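Local coordinates for Lmo0740 protein (Listeria monocytogenes, PDB 4RFA), which is probably a transcription activator of the Crp family, pairing a cyclic nucleotide-binding-type domain with a DNA-binding domain, at residues Val163-Glu168 with Val176-Ile181; Glu10-Val15 with Asn125-Thr130. One frame throughout, in Å; residues are numbered along the deposited sequence.

Contact 1: residues Val163-Glu168 with Val176-Ile181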
ATOM      1  N   VAL A 163      -6.368   8.685  13.858  1.00 58.45           N
ATOM      2  CA  VAL A 163      -5.055   9.095  13.449  1.00 59.57           C
ATOM      3  C   VAL A 163      -5.127   9.914  12.143  1.00 62.20           C
ATOM      4  O   VAL A 163      -4.460  10.935  12.028  1.00 65.72           O
ATOM      5  CB  VAL A 163      -4.127   7.889  13.266  1.00 59.94           C
ATOM      6  CG1 VAL A 163      -2.789   8.325  12.635  1.00 63.38           C
ATOM      7  CG2 VAL A 163      -3.879   7.220  14.610  1.00 61.43           C
ATOM      8  N   GLU A 164      -5.911   9.492  11.177  1.00 54.64           N
ATOM      9  CA  GLU A 164      -5.876  10.140   9.891  1.00 57.24           C
ATOM     10  C   GLU A 164      -6.532  11.483   9.837  1.00 54.44           C
ATOM     11  O   GLU A 164      -6.070  12.353   9.180  1.00 58.78           O
ATOM     12  CB  GLU A 164      -6.585   9.285   8.873  1.00 55.51           C
ATOM     13  CG  GLU A 164      -5.729   8.245   8.246  1.00 58.05           C
ATOM     14  CD  GLU A 164      -6.528   7.259   7.452  1.00 55.07           C
ATOM     15  OE1 GLU A 164      -7.692   7.507   7.166  1.00 52.91           O
ATOM     16  OE2 GLU A 164      -5.972   6.231   7.105  1.00 53.03           O
HETATM   17  N   MSE A 165      -7.636  11.625  10.525  1.00 58.85           N
HETATM   18  CA  MSE A 165      -8.619  12.566  10.185  1.00 58.13           C
HETATM   19  C   MSE A 165      -9.311  13.083  11.378  1.00 59.70           C
HETATM   20  O   MSE A 165     -10.324  13.751  11.248  1.00 61.92           O
HETATM   21  CB  MSE A 165      -9.576  11.551   9.654  1.00 57.10           C
HETATM   22  CG  MSE A 165     -10.344  12.000   8.461  1.00 63.58           C
HETATM   23 SE   MSE A 165     -11.708  10.680   8.165  1.00 60.43          SE
HETATM   24  CE  MSE A 165     -10.765   9.969   6.634  1.00 54.01           C
ATOM     25  N   GLY A 166      -8.829  12.745  12.550  1.00 62.18           N
ATOM     26  CA  GLY A 166      -9.523  13.126  13.752  1.00 62.96           C
ATOM     27  C   GLY A 166      -9.043  14.446  14.277  1.00 66.74           C
ATOM     28  O   GLY A 166      -7.915  14.819  14.068  1.00 62.77           O
ATOM     29  N   THR A 167      -9.907  15.150  14.979  1.00 72.28           N
ATOM     30  CA  THR A 167      -9.507  16.411  15.564  1.00 79.85           C
ATOM     31  C   THR A 167      -9.774  16.506  17.063  1.00 85.80           C
ATOM     32  O   THR A 167     -10.902  16.409  17.510  1.00 83.22           O
ATOM     33  CB  THR A 167     -10.135  17.584  14.818  1.00 87.50           C
ATOM     34  OG1 THR A 167     -11.388  17.186  14.269  1.00 95.30           O
ATOM     35  CG2 THR A 167      -9.254  17.978  13.687  1.00 86.63           C
ATOM     36  N   GLU A 168      -8.706  16.717  17.819  1.00 91.95           N
ATOM     37  CA  GLU A 168      -8.700  16.622  19.279  1.00 99.86           C
ATOM     38  C   GLU A 168      -9.512  17.724  19.999  1.00103.42           C
ATOM     39  O   GLU A 168      -9.515  18.880  19.579  1.00105.28           O
ATOM     40  CB  GLU A 168      -7.249  16.628  19.776  1.00102.59           C
ATOM     41  CG  GLU A 168      -7.065  16.073  21.183  1.00111.45           C
ATOM     42  CD  GLU A 168      -5.630  16.161  21.678  1.00116.00           C
ATOM     43  OE1 GLU A 168      -5.007  17.240  21.542  1.00118.91           O
ATOM     44  OE2 GLU A 168      -5.129  15.154  22.223  1.00115.94           O
ATOM     45  N   VAL A 176     -12.343  13.690  17.741  1.00 72.26           N
ATOM     46  CA  VAL A 176     -13.608  13.771  17.019  1.00 67.52           C
ATOM     47  C   VAL A 176     -13.367  13.552  15.535  1.00 62.89           C
ATOM     48  O   VAL A 176     -12.421  14.095  14.978  1.00 60.58           O
ATOM     49  CB  VAL A 176     -14.283  15.138  17.206  1.00 72.34           C
ATOM     50  CG1 VAL A 176     -15.658  15.148  16.548  1.00 69.41           C
ATOM     51  CG2 VAL A 176     -14.394  15.466  18.697  1.00 79.84           C
ATOM     52  N   LEU A 177     -14.238  12.773  14.906  1.00 58.41           N
ATOM     53  CA  LEU A 177     -14.064  12.434  13.498  1.00 56.19           C
ATOM     54  C   LEU A 177     -14.957  13.350  12.640  1.00 56.26           C
ATOM     55  O   LEU A 177     -16.007  13.764  13.076  1.00 54.75           O
ATOM     56  CB  LEU A 177     -14.420  10.971  13.229  1.00 49.99           C
ATOM     57  CG  LEU A 177     -13.613   9.871  13.923  1.00 51.48           C
ATOM     58  CD1 LEU A 177     -14.054   8.526  13.397  1.00 51.78           C
ATOM     59  CD2 LEU A 177     -12.105  10.032  13.773  1.00 51.05           C
ATOM     60  N   PRO A 178     -14.568  13.581  11.382  1.00 59.90           N
ATOM     61  CA  PRO A 178     -15.422  14.356  10.482  1.00 59.44           C
ATOM     62  C   PRO A 178     -16.840  13.838  10.344  1.00 57.95           C
ATOM     63  O   PRO A 178     -17.112  12.637  10.425  1.00 53.88           O
ATOM     64  CB  PRO A 178     -14.732  14.209   9.124  1.00 55.63           C
ATOM     65  CG  PRO A 178     -13.341  13.871   9.440  1.00 57.06           C
ATOM     66  CD  PRO A 178     -13.405  13.014  10.666  1.00 57.61           C
ATOM     67  N   ASN A 179     -17.697  14.777  10.011  1.00 57.83           N
ATOM     68  CA  ASN A 179     -19.111  14.595   9.894  1.00 60.54           C
ATOM     69  C   ASN A 179     -19.499  13.559   8.867  1.00 57.62           C
ATOM     70  O   ASN A 179     -20.485  12.854   9.046  1.00 55.45           O
ATOM     71  CB  ASN A 179     -19.717  15.923   9.478  1.00 73.12           C
ATOM     72  CG  ASN A 179     -21.177  16.015   9.814  1.00 85.64           C
ATOM     73  OD1 ASN A 179     -22.022  16.136   8.929  1.00 99.44           O
ATOM     74  ND2 ASN A 179     -21.486  15.954  11.098  1.00 85.89           N
ATOM     75  N   PHE A 180     -18.737  13.474   7.778  1.00 51.92           N
ATOM     76  CA  PHE A 180     -19.052  12.524   6.719  1.00 51.28           C
ATOM     77  C   PHE A 180     -18.858  11.036   7.127  1.00 47.42           C
ATOM     78  O   PHE A 180     -19.378  10.148   6.471  1.00 52.29           O
ATOM     79  CB  PHE A 180     -18.299  12.875   5.416  1.00 52.21           C
ATOM     80  CG  PHE A 180     -16.820  12.605   5.475  1.00 53.55           C
ATOM     81  CD1 PHE A 180     -16.330  11.332   5.256  1.00 53.91           C
ATOM     82  CD2 PHE A 180     -15.927  13.642   5.735  1.00 55.77           C
ATOM     83  CE1 PHE A 180     -14.965  11.079   5.286  1.00 54.44           C
ATOM     84  CE2 PHE A 180     -14.572  13.404   5.789  1.00 59.65           C
ATOM     85  CZ  PHE A 180     -14.083  12.111   5.578  1.00 52.10           C
ATOM     86  N   ILE A 181     -18.119  10.767   8.189  1.00 49.91           N
ATOM     87  CA  ILE A 181     -18.054   9.430   8.767  1.00 46.76           C
ATOM     88  C   ILE A 181     -19.301   9.169   9.636  1.00 49.35           C
ATOM     89  O   ILE A 181     -19.349   9.526  10.846  1.00 51.52           O
ATOM     90  CB  ILE A 181     -16.809   9.202   9.625  1.00 48.22           C
ATOM     91  CG1 ILE A 181     -15.507   9.597   8.898  1.00 46.93           C
ATOM     92  CG2 ILE A 181     -16.752   7.721  10.059  1.00 48.25           C
ATOM     93  CD1 ILE A 181     -15.125   8.747   7.738  1.00 45.55           C
TER
HETATM   94  O   HOH W   1     -12.672  15.748  12.644  1.00 77.47           O
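Extended at chi2 and bent at chi3 (-106°), the selenomethionine chain of Met165 runs across Pro178 at about a right angle and brings SE to Phe180, whose ring, with CG between its own backbone N and carbonyl carbon (chi1 72°), comes from the opposite direction. This is the start of what is probably the winged-helix DNA-binding domain of a Crp-type regulator: after helix 150-165, strand 167-168 pairs antiparallel with strand 174-176, and the chain then passes through a type I turn, Pro178 to Ile181, toward helix 183-189. Met165 CG lies 3.7 Å from Pro178 CG, while the proline CD is 3.2 Å from Met165 O. Further out, SE meets Phe180 CZ at 3.8 Å in an oblique Met-aromatic contact, 57° off the ring normal, and Ile181 CD1 touches the same SE at 3.9 Å. Phe75 of strand 72-76 touches Met165, Phe180 and Ile181 as well, and Tyr57 meets the Phe180 ring, so this apolar cluster joins the hairpin region to the beta-strand domain. On the backbone, Thr167 and Val176 form a hydrogen-bonded pair. Thr167 N donates to Val176 O over 2.7 Å, and Val176 N returns a bond of 3.1 Å to Thr167 O. Leu177 reaches back with CD2 over Gly166 CA, its side chain also packing on Leu158 and Leu161 of helix 150-165. A water bridges the end of the pairing: it donates to Val176 O at 2.9 Å, giving that oxygen a second hydrogen bond, donates weakly to Met165 O, and is hydrogen-bonded to Thr167 OG1 at 2.5 Å.

Contact 2: residues Glu10-Val15 with Asn125-Thr130; sequences EKLDTV and NDFLLT
Phe127 meets Leu12 and Val15 where the N-terminal helix 11-20 packs against the start of helix 126-143, the long helix that in Crp-type regulators leads from the nucleotide-binding domain into the dimer interface. The N-to-C directions of the short segments 11-15 and 126-130 differ by 135°; their axes come no nearer than 11.2 Å, and the Phe127 ring spans that distance. Phe52 of strand 49-55 touches both the Phe127 ring and Leu12, binding the helix pair to the beta roll; on the same helix as Phe127, Leu129 packs on Phe87 of the second subunit. The CB of Phe127 is 4.2 Å from Val15 CG2, and CG, anti to the backbone N (chi1 -178°), carries the ring onward toward helix 11-20. Val15 CG2 sits over one face in a CH-pi contact, 4.0 Å from the Phe127 centroid but offset toward the CG and CD2 side. Along the ring, CE1 comes 3.8 Å from Leu12 N, CE2 lies near Leu12 CD1, and CZ at the ring's far end packs on Leu12 CB at 3.7 Å.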
ATOM      1  N   GLU A  10       1.359  23.305   5.189  1.00110.50           N
ATOM      2  CA  GLU A  10       2.577  24.173   5.248  1.00114.86           C
ATOM      3  C   GLU A  10       3.609  23.789   4.192  1.00117.74           C
ATOM      4  O   GLU A  10       4.291  24.650   3.622  1.00119.60           O
ATOM      5  CB  GLU A  10       3.237  24.084   6.629  1.00117.51           C
ATOM      6  CG  GLU A  10       2.289  24.339   7.790  1.00118.56           C
ATOM      7  CD  GLU A  10       2.999  24.620   9.105  1.00122.34           C
ATOM      8  OE1 GLU A  10       4.162  25.076   9.095  1.00126.61           O
ATOM      9  OE2 GLU A  10       2.382  24.402  10.166  1.00122.75           O
ATOM     10  N   LYS A  11       3.693  22.492   3.917  1.00113.87           N
ATOM     11  CA  LYS A  11       4.820  21.915   3.184  1.00109.49           C
ATOM     12  C   LYS A  11       4.466  21.811   1.686  1.00101.13           C
ATOM     13  O   LYS A  11       5.257  22.207   0.829  1.00 93.48           O
ATOM     14  CB  LYS A  11       5.263  20.572   3.806  1.00109.69           C
ATOM     15  CG  LYS A  11       5.881  20.654   5.213  1.00114.93           C
ATOM     16  CD  LYS A  11       6.277  19.303   5.784  1.00116.63           C
ATOM     17  CE  LYS A  11       6.900  19.462   7.161  1.00118.80           C
ATOM     18  NZ  LYS A  11       7.271  18.144   7.745  1.00123.89           N
ATOM     19  N   LEU A  12       3.266  21.319   1.382  1.00 94.52           N
ATOM     20  CA  LEU A  12       2.707  21.396   0.020  1.00 93.77           C
ATOM     21  C   LEU A  12       2.518  22.860  -0.426  1.00 93.23           C
ATOM     22  O   LEU A  12       2.548  23.150  -1.624  1.00 92.64           O
ATOM     23  CB  LEU A  12       1.380  20.597  -0.086  1.00 89.15           C
ATOM     24  CG  LEU A  12       0.583  20.522  -1.418  1.00 85.64           C
ATOM     25  CD1 LEU A  12       1.416  20.208  -2.652  1.00 83.44           C
ATOM     26  CD2 LEU A  12      -0.552  19.515  -1.328  1.00 84.52           C
ATOM     27  N   ASP A  13       2.350  23.775   0.531  1.00 92.00           N
ATOM     28  CA  ASP A  13       2.306  25.201   0.224  1.00 91.49           C
ATOM     29  C   ASP A  13       3.638  25.710  -0.291  1.00 88.40           C
ATOM     30  O   ASP A  13       3.689  26.477  -1.244  1.00 88.01           O
ATOM     31  CB  ASP A  13       1.916  26.007   1.460  1.00102.71           C
ATOM     32  CG  ASP A  13       0.434  25.980   1.720  1.00108.47           C
ATOM     33  OD1 ASP A  13      -0.078  24.926   2.175  1.00110.64           O
ATOM     34  OD2 ASP A  13      -0.211  27.022   1.471  1.00108.41           O
ATOM     35  N   THR A  14       4.722  25.314   0.361  1.00 85.44           N
ATOM     36  CA  THR A  14       6.050  25.710  -0.087  1.00 77.66           C
ATOM     37  C   THR A  14       6.308  25.135  -1.475  1.00 76.87           C
ATOM     38  O   THR A  14       6.852  25.815  -2.348  1.00 74.27           O
ATOM     39  CB  THR A  14       7.120  25.213   0.889  1.00 79.49           C
ATOM     40  OG1 THR A  14       6.624  25.329   2.238  1.00 81.61           O
ATOM     41  CG2 THR A  14       8.416  26.005   0.736  1.00 82.44           C
ATOM     42  N   VAL A  15       5.896  23.883  -1.682  1.00 72.73           N
ATOM     43  CA  VAL A  15       6.037  23.214  -2.981  1.00 70.14           C
ATOM     44  C   VAL A  15       5.264  23.941  -4.090  1.00 69.85           C
ATOM     45  O   VAL A  15       5.817  24.208  -5.153  1.00 67.06           O
ATOM     46  CB  VAL A  15       5.531  21.762  -2.945  1.00 69.96           C
ATOM     47  CG1 VAL A  15       5.509  21.190  -4.360  1.00 66.05           C
ATOM     48  CG2 VAL A  15       6.393  20.893  -2.008  1.00 72.02           C
ATOM     49  N   ASN A 125      12.536  16.555  -2.946  1.00103.10           N
ATOM     50  CA  ASN A 125      11.873  15.308  -3.279  1.00 99.49           C
ATOM     51  C   ASN A 125      11.374  14.632  -2.010  1.00 95.80           C
ATOM     52  O   ASN A 125      10.457  13.811  -2.058  1.00 89.02           O
ATOM     53  CB  ASN A 125      12.850  14.395  -4.032  1.00105.26           C
ATOM     54  CG  ASN A 125      12.162  13.273  -4.785  1.00113.57           C
ATOM     55  OD1 ASN A 125      10.941  13.278  -4.970  1.00111.89           O
ATOM     56  ND2 ASN A 125      12.956  12.299  -5.232  1.00118.00           N
ATOM     57  N   ASP A 126      11.993  14.989  -0.879  1.00 93.60           N
ATOM     58  CA  ASP A 126      11.588  14.495   0.414  1.00 89.09           C
ATOM     59  C   ASP A 126      10.114  14.565   0.493  1.00 81.38           C
ATOM     60  O   ASP A 126       9.498  13.648   1.040  1.00 72.33           O
ATOM     61  CB  ASP A 126      12.180  15.295   1.568  1.00 83.94           C
ATOM     62  CG  ASP A 126      13.647  15.049   1.706  1.00 94.00           C
ATOM     63  OD1 ASP A 126      14.131  14.065   1.107  1.00 97.51           O
ATOM     64  OD2 ASP A 126      14.318  15.807   2.438  1.00100.70           O
ATOM     65  N   PHE A 127       9.570  15.655  -0.055  1.00 68.58           N
ATOM     66  CA  PHE A 127       8.146  15.847  -0.059  1.00 66.79           C
ATOM     67  C   PHE A 127       7.394  14.716  -0.764  1.00 61.13           C
ATOM     68  O   PHE A 127       6.390  14.273  -0.280  1.00 64.42           O
ATOM     69  CB  PHE A 127       7.735  17.161  -0.711  1.00 66.25           C
ATOM     70  CG  PHE A 127       6.277  17.361  -0.653  1.00 63.90           C
ATOM     71  CD1 PHE A 127       5.673  17.617   0.554  1.00 66.41           C
ATOM     72  CD2 PHE A 127       5.489  17.168  -1.769  1.00 67.21           C
ATOM     73  CE1 PHE A 127       4.300  17.748   0.649  1.00 67.34           C
ATOM     74  CE2 PHE A 127       4.116  17.283  -1.684  1.00 66.82           C
ATOM     75  CZ  PHE A 127       3.518  17.560  -0.469  1.00 67.10           C
ATOM     76  N   LEU A 128       7.857  14.304  -1.926  1.00 57.94           N
ATOM     77  CA  LEU A 128       7.157  13.278  -2.666  1.00 65.72           C
ATOM     78  C   LEU A 128       7.285  11.875  -1.998  1.00 60.22           C
ATOM     79  O   LEU A 128       6.293  11.166  -1.825  1.00 63.12           O
ATOM     80  CB  LEU A 128       7.644  13.260  -4.110  1.00 67.76           C
ATOM     81  CG  LEU A 128       7.067  12.169  -5.019  1.00 74.07           C
ATOM     82  CD1 LEU A 128       5.550  12.176  -4.995  1.00 77.03           C
ATOM     83  CD2 LEU A 128       7.579  12.358  -6.432  1.00 80.40           C
ATOM     84  N   LEU A 129       8.509  11.537  -1.626  1.00 58.29           N
ATOM     85  CA  LEU A 129       8.850  10.320  -0.908  1.00 62.39           C
ATOM     86  C   LEU A 129       8.100  10.195   0.389  1.00 52.99           C
ATOM     87  O   LEU A 129       7.589   9.134   0.700  1.00 52.33           O
ATOM     88  CB  LEU A 129      10.335  10.326  -0.559  1.00 68.63           C
ATOM     89  CG  LEU A 129      11.283  10.042  -1.706  1.00 76.24           C
ATOM     90  CD1 LEU A 129      12.694   9.972  -1.135  1.00 82.21           C
ATOM     91  CD2 LEU A 129      10.918   8.744  -2.421  1.00 74.78           C
ATOM     92  N   THR A 130       8.033  11.286   1.135  1.00 51.47           N
ATOM     93  CA  THR A 130       7.299  11.328   2.396  1.00 50.00           C
ATOM     94  C   THR A 130       5.832  11.131   2.206  1.00 46.73           C
ATOM     95  O   THR A 130       5.230  10.411   2.971  1.00 50.34           O
ATOM     96  CB  THR A 130       7.566  12.636   3.160  1.00 56.73           C
ATOM     97  OG1 THR A 130       8.937  12.641   3.565  1.00 61.61           O
ATOM     98  CG2 THR A 130       6.679  12.750   4.393  1.00 56.16           C
TER

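From the N terminus, contact 2 opens at once on helix 11-20 and closes more than a hundred residues later at the start of helix 126-143, so its loop encloses the strands of the nucleotide-binding-type domain. The chain then runs along helix 126-143 and into helix 150-165, in whose C-terminal part contact 1 opens; seven residues of hairpin later, it closes. The two loops are in series, neither nested nor crossed, with centres 23 Å apart and no touching atoms. Contact 2 thus closes the N-terminal domain on itself beside the second subunit, whereas contact 1 shapes the entrance to the C-terminal domain where it meets strand 72-76.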